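PDB 2QF4: cell shape determining protein MreC from Streptococcus pneumoniae, which takes part in forming and maintaining cell shape, probably as part of the elongasome that synthesizes peripheral peptidoglycan. Local coordinates for residues A[7-12]-A[33-38]; A[25-30]-A[59-64]; A[39-44]-A[159-164]. All blocks are in the same frame, centred on the assembly; numbering follows the deposited sequence.

Contact 1 of 3, residues A[7-12]-A[33-38]; sequences KTLAAD and KGASEN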
ATOM      1  N   LYS A   7      -0.381 -13.592   8.570  1.00  9.43           N
ATOM      2  CA  LYS A   7      -1.045 -13.414   9.850  1.00 10.33           C
ATOM      3  C   LYS A   7      -1.817 -12.114   9.793  1.00  9.45           C
ATOM      4  O   LYS A   7      -1.342 -11.139   9.224  1.00 10.55           O
ATOM      5  CB  LYS A   7      -0.032 -13.395  11.002  1.00 12.65           C
ATOM      6  CG  LYS A   7       1.133 -12.439  10.821  1.00 15.94           C
ATOM      7  CD  LYS A   7       2.177 -12.506  11.885  1.00 16.63           C
ATOM      8  CE  LYS A   7       3.247 -11.488  11.577  1.00 18.81           C
ATOM      9  NZ  LYS A   7       4.310 -11.436  12.621  1.00 21.76           N
ATOM     10  N   THR A   8      -2.999 -12.107  10.391  1.00  9.56           N
ATOM     11  CA  THR A   8      -3.884 -10.970  10.271  1.00  9.90           C
ATOM     12  C   THR A   8      -4.472 -10.602  11.614  1.00  9.26           C
ATOM     13  O   THR A   8      -4.550 -11.418  12.526  1.00 10.36           O
ATOM     14  CB  THR A   8      -5.047 -11.243   9.304  1.00  9.98           C
ATOM     15  OG1 THR A   8      -6.059 -12.035   9.960  1.00 11.09           O
ATOM     16  CG2 THR A   8      -4.619 -11.927   8.012  1.00 10.47           C
ATOM     17  N   LEU A   9      -4.928  -9.362  11.702  1.00  9.53           N
ATOM     18  CA  LEU A   9      -5.569  -8.853  12.906  1.00 10.30           C
ATOM     19  C   LEU A   9      -6.548  -7.766  12.510  1.00 10.48           C
ATOM     20  O   LEU A   9      -6.148  -6.759  11.911  1.00 10.95           O
ATOM     21  CB  LEU A   9      -4.481  -8.251  13.830  1.00 12.04           C
ATOM     22  CG  LEU A   9      -4.956  -7.643  15.143  1.00 13.42           C
ATOM     23  CD1 LEU A   9      -5.743  -8.615  16.011  1.00 15.27           C
ATOM     24  CD2 LEU A   9      -3.792  -7.020  15.887  1.00 14.30           C
ATOM     25  N   ALA A  10      -7.818  -7.932  12.838  1.00 10.22           N
ATOM     26  CA  ALA A  10      -8.854  -6.938  12.547  1.00 10.67           C
ATOM     27  C   ALA A  10      -9.116  -6.155  13.809  1.00 10.74           C
ATOM     28  O   ALA A  10      -9.224  -6.731  14.891  1.00 13.66           O
ATOM     29  CB  ALA A  10     -10.113  -7.608  11.997  1.00 13.06           C
ATOM     30  N   ALA A  11      -9.246  -4.838  13.693  1.00  9.60           N
ATOM     31  CA  ALA A  11      -9.398  -3.973  14.854  1.00  9.87           C
ATOM     32  C   ALA A  11     -10.266  -2.787  14.473  1.00  9.86           C
ATOM     33  O   ALA A  11     -10.411  -2.425  13.314  1.00  9.57           O
ATOM     34  CB  ALA A  11      -8.031  -3.496  15.355  1.00 10.94           C
ATOM     35  N   ASP A  12     -10.874  -2.176  15.481  1.00  9.78           N
ATOM     36  CA  ASP A  12     -11.732  -0.995  15.273  1.00  9.44           C
ATOM     37  C   ASP A  12     -10.914   0.266  15.044  1.00  8.81           C
ATOM     38  O   ASP A  12      -9.891   0.482  15.706  1.00  9.38           O
ATOM     39  CB  ASP A  12     -12.576  -0.725  16.526  1.00  9.88           C
ATOM     40  CG  ASP A  12     -13.298  -1.935  17.020  1.00 12.57           C
ATOM     41  OD1 ASP A  12     -14.238  -2.370  16.333  1.00 14.39           O
ATOM     42  OD2 ASP A  12     -12.930  -2.439  18.087  1.00 14.55           O
ATOM     43  N   LYS A  33      -1.839  -7.987  20.900  1.00 19.75           N
ATOM     44  CA  LYS A  33      -2.676  -8.848  20.075  1.00 20.11           C
ATOM     45  C   LYS A  33      -2.042  -9.251  18.744  1.00 19.92           C
ATOM     46  O   LYS A  33      -2.687  -9.861  17.907  1.00 21.36           O
ATOM     47  CB  LYS A  33      -4.034  -8.189  19.834  1.00 20.96           C
ATOM     48  CG  LYS A  33      -4.964  -8.343  20.991  1.00 22.57           C
ATOM     49  CD  LYS A  33      -6.200  -7.517  20.844  1.00 23.20           C
ATOM     50  CE  LYS A  33      -7.118  -7.725  22.045  1.00 24.42           C
ATOM     51  NZ  LYS A  33      -8.350  -6.883  21.924  1.00 26.92           N
ATOM     52  N   GLY A  34      -0.760  -8.965  18.597  1.00 20.08           N
ATOM     53  CA  GLY A  34       0.002  -9.471  17.464  1.00 19.39           C
ATOM     54  C   GLY A  34       0.287  -8.489  16.343  1.00 18.34           C
ATOM     55  O   GLY A  34       0.832  -8.882  15.311  1.00 19.31           O
ATOM     56  N   ALA A  35      -0.054  -7.216  16.517  1.00 16.60           N
ATOM     57  CA  ALA A  35       0.295  -6.220  15.507  1.00 16.02           C
ATOM     58  C   ALA A  35       1.818  -6.155  15.391  1.00 17.04           C
ATOM     59  O   ALA A  35       2.540  -6.245  16.408  1.00 18.67           O
ATOM     60  CB  ALA A  35      -0.285  -4.877  15.897  1.00 14.96           C
ATOM     61  N   SER A  36       2.285  -6.039  14.140  1.00 16.68           N
ATOM     62  CA  SER A  36       3.715  -5.974  13.818  1.00 17.46           C
ATOM     63  C   SER A  36       4.007  -4.857  12.818  1.00 17.14           C
ATOM     64  O   SER A  36       3.160  -4.388  12.049  1.00 16.96           O
ATOM     65  CB  SER A  36       4.283  -7.335  13.313  1.00 17.86           C
ATOM     66  OG  SER A  36       3.563  -7.952  12.252  1.00 21.33           O
ATOM     67  N   GLU A  37       5.272  -4.483  12.797  1.00 17.71           N
ATOM     68  CA  GLU A  37       5.722  -3.367  12.014  1.00 18.40           C
ATOM     69  C   GLU A  37       5.800  -3.721  10.496  1.00 15.70           C
ATOM     70  O   GLU A  37       5.915  -2.806   9.687  1.00 19.39           O
ATOM     71  CB  GLU A  37       7.124  -2.864  12.476  1.00 19.82           C
ATOM     72  CG  GLU A  37       7.785  -3.387  13.758  0.50 22.65           C
ATOM     73  CD  GLU A  37       6.979  -3.273  15.034  0.50 23.26           C
ATOM     74  OE1 GLU A  37       6.872  -2.172  15.604  0.50 26.37           O
ATOM     75  OE2 GLU A  37       6.526  -4.323  15.510  0.50 24.85           O
ATOM     76  N   ASN A  38       5.733  -4.994  10.106  1.00 17.60           N
ATOM     77  CA  ASN A  38       5.769  -5.368   8.689  1.00 16.73           C
ATOM     78  C   ASN A  38       4.411  -5.333   8.085  1.00 13.24           C
ATOM     79  O   ASN A  38       4.279  -5.705   6.929  1.00 14.31           O
ATOM     80  CB  ASN A  38       6.455  -6.776   8.390  1.00 16.60           C
ATOM     81  CG  ASN A  38       5.578  -8.034   8.771  1.00 17.27           C
ATOM     82  OD1 ASN A  38       4.673  -7.951   9.599  1.00 17.97           O
ATOM     83  ND2 ASN A  38       5.866  -9.200   8.141  1.00 18.76           N
TER
HETATM   84  O   HOH W   1       2.912 -10.707  14.992  1.00 28.11           O
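L9 and K7, on strand 6-16, meet the loop 33-38 at the surface of one of the two six-stranded antiparallel barrels of the major extracellular domain of MreC, which has the α-lytic protease fold. The loop links strand 24-27 to strand 40-43 and passes over the face of the strand that carries K7 and L9; no direct hydrogen bond joins the two segments. The tight part lies at L9. With CG anti to the backbone N (chi1 179°), its isobutyl group projects into the bend from K33 to A35. Methyl CD2 does most of the touching: it rests 3.7 Å from K33 O and 3.8 Å from A35 N. The same methyl sits 4.1 Å from A35 CB and also reaches the root of the K33 side chain at CB. Beyond that point the extended K33 chain leads off, leaving its ammonium group away from L9. A35 is buried and also packs on V54 of strand 46-54. The loose side begins at K7. Its chain, extended beyond CG, reaches out across the gap, its CE and NZ ending beside S36 OG; K7 NZ comes no closer to S36 OG than 3.6 Å, too far for a hydrogen bond. Its link to the loop backbone is instead a water, which accepts from K7 NZ at 2.8 Å and donates to G34 O at 2.8 Å. N38 ND2 donates to N124 OD1 outside the loop, while N38 OD1 faces back to S36. There S36 OG donates to N38 OD1 across 2.9 Å, approaching at a C=O...O angle of 155° with the hydroxyl tilted 25° from the amide carbonyl plane.

Contact 2 of 3, residues A[25-30]-A[59-64]; sequences LTLDAG and TIVNLL
L25, T26 and L27 run antiparallel against V61, I60 and T59, the axes of the two short strands approaching to 4.7 Å with their N-to-C directions 150° apart. L25 with V61 and L27 with T59 are hydrogen-bonded pairs, each closed by two N-H...O bonds, and T26 with I60 is the non-hydrogen-bonded pair between them. The straightest links are V61 N to L25 O and L27 N to T59 O, both 2.8 Å long. Just past the strand, the chain turns at D28 and returns A29 O to the T59 side chain. With OG1 beside the backbone N and anti to the carbonyl carbon (chi1 -62°), T59 OG1 donates to A29 O at 2.7 Å, in the carbonyl plane and on a lone pair, so a buried hydroxyl is satisfied by the turn. On the same face as T59, L27 CD1 meets V61 CG2 at 4.0 Å, the two side chains crossing obliquely. L25 crosses L63 at about a right angle, L25 CG being 3.9 Å from L63 CD2. T26 and I60 occupy the other face and touch lightly, T26 OG1 to I60 CG1. Strand 6-16 pairs with T26 along the far edge of strand 24-27, and strand 46-54 with I60 on the far edge of strand 59-63, while L27 and T59 also pack on L163 of strand 160-166 across the barrel.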
ATOM      1  N   LEU A  25      -5.051   6.626  10.557  1.00  8.90           N
ATOM      2  CA  LEU A  25      -6.064   6.043  11.436  1.00  9.50           C
ATOM      3  C   LEU A  25      -5.349   5.401  12.608  1.00  8.80           C
ATOM      4  O   LEU A  25      -4.224   4.923  12.503  1.00 10.15           O
ATOM      5  CB  LEU A  25      -6.841   4.886  10.709  1.00 11.31           C
ATOM      6  CG  LEU A  25      -7.503   5.153   9.380  1.00 13.15           C
ATOM      7  CD1 LEU A  25      -8.054   3.890   8.848  1.00 12.60           C
ATOM      8  CD2 LEU A  25      -8.608   6.233   9.562  1.00 14.26           C
ATOM      9  N   THR A  26      -6.020   5.376  13.754  1.00  8.88           N
ATOM     10  CA  THR A  26      -5.594   4.601  14.917  1.00  9.17           C
ATOM     11  C   THR A  26      -6.576   3.486  15.143  1.00  8.48           C
ATOM     12  O   THR A  26      -7.800   3.711  15.177  1.00  9.04           O
ATOM     13  CB  THR A  26      -5.509   5.477  16.184  1.00  9.09           C
ATOM     14  OG1 THR A  26      -4.675   6.584  15.910  1.00 11.91           O
ATOM     15  CG2 THR A  26      -4.955   4.678  17.354  1.00 10.81           C
ATOM     16  N   LEU A  27      -6.035   2.282  15.327  1.00  9.13           N
ATOM     17  CA  LEU A  27      -6.784   1.085  15.624  1.00  9.23           C
ATOM     18  C   LEU A  27      -6.606   0.698  17.092  1.00  9.86           C
ATOM     19  O   LEU A  27      -5.562   0.941  17.695  1.00 10.43           O
ATOM     20  CB  LEU A  27      -6.322  -0.078  14.727  1.00  9.05           C
ATOM     21  CG  LEU A  27      -6.246   0.210  13.253  1.00  9.23           C
ATOM     22  CD1 LEU A  27      -5.746  -1.057  12.504  1.00 10.69           C
ATOM     23  CD2 LEU A  27      -7.573   0.669  12.734  1.00 11.99           C
ATOM     24  N   ASP A  28      -7.629   0.057  17.644  1.00  9.68           N
ATOM     25  CA  ASP A  28      -7.669  -0.352  19.049  1.00 10.91           C
ATOM     26  C   ASP A  28      -7.064  -1.715  19.343  1.00 11.25           C
ATOM     27  O   ASP A  28      -7.454  -2.332  20.317  1.00 12.90           O
ATOM     28  CB  ASP A  28      -9.092  -0.263  19.588  1.00 11.00           C
ATOM     29  CG  ASP A  28     -10.046  -1.274  18.987  1.00 10.30           C
ATOM     30  OD1 ASP A  28      -9.677  -2.036  18.077  1.00 10.80           O
ATOM     31  OD2 ASP A  28     -11.214  -1.262  19.462  1.00 12.41           O
ATOM     32  N   ALA A  29      -6.042  -2.135  18.607  1.00 11.82           N
ATOM     33  CA  ALA A  29      -5.237  -3.334  18.913  1.00 12.32           C
ATOM     34  C   ALA A  29      -3.815  -2.890  18.637  1.00 13.27           C
ATOM     35  O   ALA A  29      -3.563  -2.239  17.621  1.00 12.76           O
ATOM     36  CB  ALA A  29      -5.678  -4.502  18.120  1.00 14.17           C
ATOM     37  N   GLY A  30      -2.841  -3.344  19.414  1.00 14.53           N
ATOM     38  CA  GLY A  30      -1.554  -3.594  18.898  1.00 15.25           C
ATOM     39  C   GLY A  30      -0.754  -4.769  19.287  1.00 14.79           C
ATOM     40  O   GLY A  30      -1.172  -5.842  18.973  1.00 15.96           O
ATOM     41  N   THR A  59      -2.469   0.751  17.271  1.00 10.90           N
ATOM     42  CA  THR A  59      -1.634   0.764  16.079  1.00 10.31           C
ATOM     43  C   THR A  59      -2.049   1.964  15.229  1.00  9.50           C
ATOM     44  O   THR A  59      -3.220   2.218  15.034  1.00  9.55           O
ATOM     45  CB  THR A  59      -1.845  -0.516  15.231  1.00 10.43           C
ATOM     46  OG1 THR A  59      -1.468  -1.650  16.004  1.00 12.60           O
ATOM     47  CG2 THR A  59      -1.004  -0.530  13.960  1.00 11.38           C
ATOM     48  N   ILE A  60      -1.077   2.709  14.724  1.00  9.95           N
ATOM     49  CA  ILE A  60      -1.337   3.795  13.792  1.00 10.69           C
ATOM     50  C   ILE A  60      -1.041   3.304  12.362  1.00  9.21           C
ATOM     51  O   ILE A  60      -0.007   2.659  12.098  1.00  9.89           O
ATOM     52  CB  ILE A  60      -0.495   5.053  14.085  1.00 12.17           C
ATOM     53  CG1 ILE A  60      -0.705   5.506  15.546  1.00 15.48           C
ATOM     54  CG2 ILE A  60      -0.866   6.164  13.077  1.00 12.96           C
ATOM     55  CD1 ILE A  60       0.059   6.782  15.911  1.00 17.74           C
ATOM     56  N   VAL A  61      -1.973   3.606  11.475  1.00  8.80           N
ATOM     57  CA  VAL A  61      -1.913   3.249  10.067  1.00  8.75           C
ATOM     58  C   VAL A  61      -1.780   4.526   9.241  1.00  8.64           C
ATOM     59  O   VAL A  61      -2.593   5.439   9.372  1.00  9.71           O
ATOM     60  CB  VAL A  61      -3.173   2.491   9.632  1.00  8.96           C
ATOM     61  CG1 VAL A  61      -3.227   2.289   8.097  1.00  9.88           C
ATOM     62  CG2 VAL A  61      -3.262   1.159  10.365  1.00  9.92           C
ATOM     63  N   ASN A  62      -0.735   4.598   8.413  1.00  8.45           N
ATOM     64  CA  ASN A  62      -0.512   5.690   7.485  1.00  8.44           C
ATOM     65  C   ASN A  62      -1.244   5.407   6.201  1.00  8.24           C
ATOM     66  O   ASN A  62      -1.014   4.370   5.566  1.00  8.51           O
ATOM     67  CB  ASN A  62       0.960   5.825   7.204  1.00  9.45           C
ATOM     68  CG  ASN A  62       1.268   7.100   6.497  1.00 12.03           C
ATOM     69  OD1 ASN A  62       1.787   7.083   5.398  1.00 17.33           O
ATOM     70  ND2 ASN A  62       0.892   8.210   7.089  1.00 12.84           N
ATOM     71  N   LEU A  63      -2.151   6.297   5.830  1.00  8.19           N
ATOM     72  CA  LEU A  63      -2.982   6.023   4.677  1.00  7.85           C
ATOM     73  C   LEU A  63      -2.226   6.252   3.355  1.00  8.00           C
ATOM     74  O   LEU A  63      -1.307   7.052   3.257  1.00  8.41           O
ATOM     75  CB  LEU A  63      -4.285   6.849   4.724  1.00  8.73           C
ATOM     76  CG  LEU A  63      -5.207   6.514   5.920  1.00  8.92           C
ATOM     77  CD1 LEU A  63      -6.432   7.443   5.905  1.00 11.32           C
ATOM     78  CD2 LEU A  63      -5.698   5.074   5.870  1.00 10.82           C
ATOM     79  N   LEU A  64      -2.728   5.627   2.308  1.00  8.12           N
ATOM     80  CA  LEU A  64      -2.124   5.766   0.979  1.00  8.36           C
ATOM     81  C   LEU A  64      -2.380   7.098   0.302  1.00  8.45           C
ATOM     82  O   LEU A  64      -1.764   7.395  -0.717  1.00  8.78           O
ATOM     83  CB  LEU A  64      -2.652   4.671   0.043  1.00  8.61           C
ATOM     84  CG  LEU A  64      -2.274   3.226   0.361  1.00  9.35           C
ATOM     85  CD1 LEU A  64      -2.789   2.334  -0.789  1.00 11.42           C
ATOM     86  CD2 LEU A  64      -0.775   3.030   0.579  1.00 10.10           C
TER

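Contact 3 of 3, residues A[39-44]-A[159-164]; sequences MLAIAN and DVIELV
I42, V164 and M39 have the largest buried areas where strand 40-43 runs antiparallel to strand 160-164. I42 pairs with E162 through two backbone bonds, I42 N to E162 O at 2.8 Å and E162 N to I42 O at 3.1 Å. The I42 side chain is modelled in two conformers; in the one described CG1 stands between the backbone N and the carbonyl carbon (chi1 78°), which lays the chain beside E162, both pointing the same way. In that copy I42 CG1 sits 3.6 Å from E162 CB, and its outer methyl CD1 follows the glutamate as far as the carboxylate. V164 is held through its backbone: its N donates to L40 O at 2.8 Å, and its O accepts from L40 N at 2.9 Å. Its CG2 faces I42 CG2 loosely on the side shared with I42 and E162; V164 too has a second conformer, so this packing is tentative. V164 O also takes a CA-H...O contact from M39, which lies just outside the strand and closes CB and CG over it. The extended chain brings M39 SD to 3.7 Å from L163 CB, the side chains crossing at about a right angle. On the face of A41 and L163, A41 CB touches both I161 CG2 and L163 CD2, the nearer, I161 CG2, at 3.8 Å. A41 and L163 also touch V61 of strand 59-63, so this face looks into the barrel interior. Such alternating pairing, with aliphatic residues turned inward, belongs to the closed antiparallel barrel of the α-lytic protease fold.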
ATOM      1  N   MET A  39       3.369  -4.919   8.851  1.00 11.68           N
ATOM      2  CA  MET A  39       2.031  -5.116   8.388  1.00  9.88           C
ATOM      3  C   MET A  39       1.512  -3.998   7.518  1.00  8.33           C
ATOM      4  O   MET A  39       1.781  -2.813   7.722  1.00  8.63           O
ATOM      5  CB  MET A  39       1.068  -5.369   9.559  1.00  9.93           C
ATOM      6  CG  MET A  39       1.292  -6.712  10.239  1.00 12.16           C
ATOM      7  SD  MET A  39       0.190  -6.922  11.629  1.00 13.16           S
ATOM      8  CE  MET A  39       0.302  -8.737  11.812  1.00 16.08           C
ATOM      9  N   LEU A  40       0.733  -4.434   6.550  1.00  8.05           N
ATOM     10  CA  LEU A  40      -0.086  -3.573   5.704  1.00  7.81           C
ATOM     11  C   LEU A  40      -1.502  -3.592   6.229  1.00  7.96           C
ATOM     12  O   LEU A  40      -1.843  -4.400   7.079  1.00  9.86           O
ATOM     13  CB  LEU A  40       0.021  -3.989   4.238  1.00  8.65           C
ATOM     14  CG  LEU A  40       1.402  -3.730   3.598  1.00  8.24           C
ATOM     15  CD1 LEU A  40       1.431  -4.261   2.176  1.00 12.60           C
ATOM     16  CD2 LEU A  40       1.698  -2.217   3.584  1.00  9.83           C
ATOM     17  N   ALA A  41      -2.315  -2.656   5.760  1.00  7.76           N
ATOM     18  CA  ALA A  41      -3.667  -2.458   6.241  1.00  8.16           C
ATOM     19  C   ALA A  41      -4.640  -2.460   5.072  1.00  7.95           C
ATOM     20  O   ALA A  41      -4.409  -1.795   4.050  1.00  8.19           O
ATOM     21  CB  ALA A  41      -3.746  -1.116   6.991  1.00  8.77           C
ATOM     22  N   ILE A  42      -5.715  -3.234   5.220  1.00  8.77           N
ATOM     23  CA  ILE A  42      -6.726  -3.444   4.191  1.00  9.72           C
ATOM     24  C   ILE A  42      -8.138  -3.100   4.673  1.00  9.81           C
ATOM     25  O   ILE A  42      -8.496  -3.231   5.853  1.00 10.00           O
ATOM     26  CB  ILE A  42      -6.638  -4.900   3.631  1.00 11.16           C
ATOM     27  CG1 ILE A  42      -7.246  -5.956   4.483  0.50 10.15           C
ATOM     28  CG2 ILE A  42      -5.191  -5.269   3.342  0.50 10.50           C
ATOM     29  CD1 ILE A  42      -7.473  -7.265   3.710  0.50 11.76           C
ATOM     30  N   ALA A  43      -8.944  -2.675   3.723  1.00 10.35           N
ATOM     31  CA  ALA A  43     -10.373  -2.472   3.913  1.00 11.87           C
ATOM     32  C   ALA A  43     -11.011  -2.726   2.606  1.00 13.66           C
ATOM     33  O   ALA A  43     -10.475  -2.398   1.564  1.00 13.88           O
ATOM     34  CB  ALA A  43     -10.676  -1.036   4.350  1.00 14.27           C
ATOM     35  N   ASN A  44     -12.230  -3.262   2.643  1.00 16.22           N
ATOM     36  CA  ASN A  44     -12.999  -3.439   1.416  1.00 20.23           C
ATOM     37  C   ASN A  44     -12.192  -4.246   0.366  1.00 19.45           C
ATOM     38  O   ASN A  44     -12.323  -3.985  -0.838  1.00 23.30           O
ATOM     39  CB  ASN A  44     -13.403  -2.039   0.864  1.00 21.23           C
ATOM     40  CG  ASN A  44     -14.369  -1.245   1.795  1.00 24.63           C
ATOM     41  OD1 ASN A  44     -15.226  -1.821   2.454  1.00 29.35           O
ATOM     42  ND2 ASN A  44     -14.244   0.092   1.792  1.00 24.09           N
ATOM     43  N   ASP A 159     -15.112   1.233   9.546  1.00 15.92           N
ATOM     44  CA  ASP A 159     -14.692   1.350  10.940  1.00 15.38           C
ATOM     45  C   ASP A 159     -13.973   0.135  11.505  1.00 13.44           C
ATOM     46  O   ASP A 159     -13.706   0.119  12.670  1.00 11.25           O
ATOM     47  CB  ASP A 159     -15.823   1.905  11.820  1.00 17.79           C
ATOM     48  CG  ASP A 159     -16.874   0.810  12.126  0.50 15.99           C
ATOM     49  OD1 ASP A 159     -16.847  -0.280  11.546  0.50 15.14           O
ATOM     50  OD2 ASP A 159     -17.808   1.062  12.947  0.50 19.97           O
ATOM     51  N   VAL A 160     -13.634  -0.831  10.661  1.00 12.51           N
ATOM     52  CA  VAL A 160     -12.781  -1.962  11.044  1.00 11.67           C
ATOM     53  C   VAL A 160     -11.750  -2.070   9.930  1.00 10.45           C
ATOM     54  O   VAL A 160     -12.089  -2.009   8.749  1.00 11.99           O
ATOM     55  CB  VAL A 160     -13.587  -3.276  11.188  1.00 11.50           C
ATOM     56  CG1 VAL A 160     -12.649  -4.468  11.389  1.00 13.82           C
ATOM     57  CG2 VAL A 160     -14.639  -3.148  12.315  1.00 13.92           C
ATOM     58  N   ILE A 161     -10.496  -2.218  10.317  1.00  9.60           N
ATOM     59  CA  ILE A 161      -9.378  -2.383   9.398  1.00  9.60           C
ATOM     60  C   ILE A 161      -8.703  -3.699   9.716  1.00  9.14           C
ATOM     61  O   ILE A 161      -8.580  -4.070  10.862  1.00  9.11           O
ATOM     62  CB  ILE A 161      -8.391  -1.222   9.573  1.00  9.17           C
ATOM     63  CG1 ILE A 161      -9.056   0.117   9.231  1.00 10.95           C
ATOM     64  CG2 ILE A 161      -7.104  -1.426   8.779  1.00 10.68           C
ATOM     65  CD1 ILE A 161      -9.493   0.308   7.803  1.00 12.41           C
ATOM     66  N   GLU A 162      -8.273  -4.396   8.677  1.00  9.47           N
ATOM     67  CA  GLU A 162      -7.508  -5.612   8.841  1.00  9.80           C
ATOM     68  C   GLU A 162      -6.028  -5.378   8.574  1.00  9.09           C
ATOM     69  O   GLU A 162      -5.641  -4.919   7.516  1.00  9.24           O
ATOM     70  CB  GLU A 162      -8.043  -6.686   7.898  1.00 10.55           C
ATOM     71  CG  GLU A 162      -7.389  -8.046   8.129  1.00 12.72           C
ATOM     72  CD  GLU A 162      -7.954  -9.116   7.242  1.00 17.01           C
ATOM     73  OE1 GLU A 162      -9.133  -9.040   6.862  1.00 23.31           O
ATOM     74  OE2 GLU A 162      -7.245 -10.071   6.955  1.00 21.55           O
ATOM     75  N   LEU A 163      -5.194  -5.676   9.549  1.00  8.73           N
ATOM     76  CA  LEU A 163      -3.743  -5.652   9.399  1.00  8.74           C
ATOM     77  C   LEU A 163      -3.300  -7.026   8.919  1.00  9.31           C
ATOM     78  O   LEU A 163      -3.826  -8.056   9.346  1.00 10.10           O
ATOM     79  CB  LEU A 163      -3.082  -5.365  10.739  1.00  9.37           C
ATOM     80  CG  LEU A 163      -3.440  -4.052  11.418  1.00  9.59           C
ATOM     81  CD1 LEU A 163      -2.687  -3.947  12.725  1.00 12.27           C
ATOM     82  CD2 LEU A 163      -3.201  -2.857  10.464  1.00 10.93           C
ATOM     83  N   VAL A 164      -2.321  -7.045   8.008  1.00  9.79           N
ATOM     84  CA  VAL A 164      -1.860  -8.304   7.377  1.00 10.94           C
ATOM     85  C   VAL A 164      -0.335  -8.232   7.294  1.00 11.26           C
ATOM     86  O   VAL A 164       0.244  -7.272   6.788  1.00 12.26           O
ATOM     87  CB  VAL A 164      -2.454  -8.484   5.963  1.00 13.55           C
ATOM     88  CG1 VAL A 164      -2.027  -9.820   5.318  0.80 14.86           C
ATOM     89  CG2 VAL A 164      -3.999  -8.410   5.958  0.80 16.29           C
TER

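All three contacts belong to one barrel. Contacts 2 and 3 are buried strand pairings, ladders of backbone hydrogen bonds whose inward aliphatic groups meet in a common core: V61 CG1 lies 3.6 Å from A41 CB. Contact 1 is a surface contact between a strand and a loop, carried mainly by the L9 methyls and a water bridge from K7. It is nevertheless tied to both others. Strand 6-16 pairs with strand 160-166 of contact 3, L9 O probably accepting from L163 N, and with strand 24-27 of contact 2. The loop 33-38 follows segment 25-30 and leads directly into segment 39-44, with A35 N probably bonded to G30 O.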